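Long-range contact in KLLA0E08119p (Kluyveromyces lactis, PDB 3VA7), which probably carboxylates urea in a biotin- and ATP-dependent reaction and hydrolyses the urea-1-carboxylate formed, this piece holding the biotin carboxylase, carboxyltransferase and biotin-carrier parts: residues A[478-483]-A[625-630]. Residues are numbered along the deposited sequence; the frame is centred on the assembly and turned at random.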
loop_
_atom_site.group_PDB
_atom_site.type_symbol
_atom_site.label_atom_id
_atom_site.label_comp_id
_atom_site.label_asym_id
_atom_site.label_seq_id
_atom_site.Cartn_x
_atom_site.Cartn_y
_atom_site.Cartn_z
ATOM N N PHE A 478 13.260 -13.563 -10.041
ATOM C CA PHE A 478 13.927 -14.287 -8.960
ATOM C C PHE A 478 12.954 -14.735 -7.870
ATOM O O PHE A 478 11.790 -14.452 -7.952
ATOM C CB PHE A 478 15.193 -13.556 -8.449
ATOM C CG PHE A 478 14.931 -12.281 -7.706
ATOM C CD1 PHE A 478 14.752 -12.290 -6.320
ATOM C CD2 PHE A 478 14.906 -11.071 -8.373
ATOM C CE1 PHE A 478 14.541 -11.113 -5.611
ATOM C CE2 PHE A 478 14.699 -9.875 -7.680
ATOM C CZ PHE A 478 14.524 -9.904 -6.290
ATOM N N GLU A 479 13.416 -15.444 -6.861
ATOM C CA GLU A 479 12.514 -15.973 -5.854
ATOM C C GLU A 479 13.191 -15.863 -4.520
ATOM O O GLU A 479 14.364 -16.153 -4.402
ATOM C CB GLU A 479 12.159 -17.441 -6.161
ATOM C CG GLU A 479 11.299 -18.146 -5.082
ATOM C CD GLU A 479 11.044 -19.645 -5.353
ATOM O OE1 GLU A 479 10.637 -20.364 -4.388
ATOM O OE2 GLU A 479 11.250 -20.080 -6.525
ATOM N N VAL A 480 12.441 -15.477 -3.505
ATOM C CA VAL A 480 13.029 -15.212 -2.225
ATOM C C VAL A 480 13.079 -16.471 -1.348
ATOM O O VAL A 480 12.078 -16.849 -0.704
ATOM C CB VAL A 480 12.253 -14.093 -1.512
ATOM C CG1 VAL A 480 12.856 -13.825 -0.145
ATOM C CG2 VAL A 480 12.235 -12.834 -2.364
ATOM N N LEU A 481 14.237 -17.115 -1.305
ATOM C CA LEU A 481 14.410 -18.270 -0.419
ATOM C C LEU A 481 14.448 -17.870 1.038
ATOM O O LEU A 481 14.133 -18.692 1.892
ATOM C CB LEU A 481 15.705 -19.021 -0.730
ATOM C CG LEU A 481 15.804 -20.110 -1.805
ATOM C CD1 LEU A 481 14.580 -20.200 -2.704
ATOM C CD2 LEU A 481 17.094 -19.855 -2.597
ATOM N N ALA A 482 14.889 -16.634 1.319
ATOM C CA ALA A 482 14.900 -16.043 2.675
ATOM C C ALA A 482 14.879 -14.501 2.511
ATOM O O ALA A 482 15.483 -13.993 1.563
ATOM C CB ALA A 482 16.108 -16.472 3.413
ATOM N N PRO A 483 14.185 -13.757 3.415
ATOM C CA PRO A 483 13.909 -12.323 3.113
ATOM C C PRO A 483 15.014 -11.309 3.474
ATOM O O PRO A 483 15.135 -10.298 2.817
ATOM C CB PRO A 483 12.641 -12.023 3.943
ATOM C CG PRO A 483 12.745 -12.948 5.159
ATOM C CD PRO A 483 13.524 -14.200 4.665
ATOM N N ASP A 625 8.245 -14.842 -1.792
ATOM C CA ASP A 625 8.032 -13.858 -2.886
ATOM C C ASP A 625 8.785 -14.180 -4.168
ATOM O O ASP A 625 9.823 -14.827 -4.142
ATOM C CB ASP A 625 8.385 -12.422 -2.475
ATOM C CG ASP A 625 7.496 -11.880 -1.378
ATOM O OD1 ASP A 625 6.298 -12.264 -1.314
ATOM O OD2 ASP A 625 8.022 -11.062 -0.578
ATOM N N VAL A 626 8.252 -13.675 -5.282
ATOM C CA VAL A 626 8.765 -13.896 -6.625
ATOM C C VAL A 626 8.815 -12.585 -7.423
ATOM O O VAL A 626 7.782 -12.069 -7.862
ATOM C CB VAL A 626 7.850 -14.885 -7.372
ATOM C CG1 VAL A 626 8.107 -14.884 -8.871
ATOM C CG2 VAL A 626 7.936 -16.319 -6.752
ATOM N N LEU A 627 10.014 -12.067 -7.686
ATOM C CA LEU A 627 10.122 -10.797 -8.377
ATOM C C LEU A 627 10.604 -10.918 -9.792
ATOM O O LEU A 627 11.610 -11.553 -10.046
ATOM C CB LEU A 627 11.046 -9.873 -7.600
ATOM C CG LEU A 627 10.438 -9.183 -6.383
ATOM C CD1 LEU A 627 10.336 -10.121 -5.184
ATOM C CD2 LEU A 627 11.305 -8.010 -6.063
ATOM N N PHE A 628 9.900 -10.239 -10.685
ATOM C CA PHE A 628 10.087 -10.325 -12.117
ATOM C C PHE A 628 11.104 -9.346 -12.631
ATOM O O PHE A 628 11.181 -8.226 -12.107
ATOM C CB PHE A 628 8.732 -10.144 -12.844
ATOM C CG PHE A 628 7.891 -11.373 -12.781
ATOM C CD1 PHE A 628 7.074 -11.615 -11.672
ATOM C CD2 PHE A 628 8.004 -12.350 -13.756
ATOM C CE1 PHE A 628 6.342 -12.803 -11.561
ATOM C CE2 PHE A 628 7.286 -13.525 -13.666
ATOM C CZ PHE A 628 6.459 -13.760 -12.559
ATOM N N LEU A 629 11.874 -9.762 -13.652
ATOM C CA LEU A 629 12.907 -8.911 -14.257
ATOM C C LEU A 629 12.485 -8.448 -15.624
ATOM O O LEU A 629 11.380 -8.751 -16.054
ATOM C CB LEU A 629 14.234 -9.633 -14.385
ATOM C CG LEU A 629 14.880 -10.301 -13.179
ATOM C CD1 LEU A 629 16.323 -10.593 -13.568
ATOM C CD2 LEU A 629 14.799 -9.452 -11.895
ATOM N N ASN A 630 13.386 -7.755 -16.314
ATOM C CA ASN A 630 13.094 -7.126 -17.587
ATOM C C ASN A 630 14.054 -7.617 -18.692
ATOM O O ASN A 630 14.847 -6.826 -19.229
ATOM C CB ASN A 630 13.175 -5.603 -17.392
ATOM C CG ASN A 630 13.206 -4.818 -18.708
ATOM O OD1 ASN A 630 12.683 -5.275 -19.738
ATOM N ND2 ASN A 630 13.812 -3.618 -18.676
#
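F478 and L627 sit opposite each other on paired antiparallel strands, and their side chains run side by side. CB of L627 lies over one face of the F478 ring, offset toward the rim, in a CH-pi contact 3.9 Å from the ring centroid. CD2 of L627 follows to CZ of F478 at 3.7 Å. L629 comes in at about a right angle, its CD2 in the ring plane, 3.9 Å from CD2 of F478. With chi1 at 69°, CG of F478 stands between its own N and carbonyl carbon, which swings the ring across to the neighbouring strand. Replacing F478 by an alanine removes the ring and is likely to leave L627 and L629 without their shared partner. On the opposite face of the sheet from F478 and L627, CG of E479 meets CG2 of V626 only loosely, at 4.2 Å. V480 CG2 lies alongside CB of D625, whose carboxylate makes a salt bridge to R619 and a hydrogen bond to K622 N. F478 and L627 form a hydrogen-bonded pair, N of each to O of the other, and V480 N is hydrogen-bonded to D625 O at 2.8 Å. L539 of strand 538-541 touches both F478 and V480. The pairing adds 626-628 as one of the two outermost strands of a six-stranded antiparallel sheet in the carboxyltransferase A/B region.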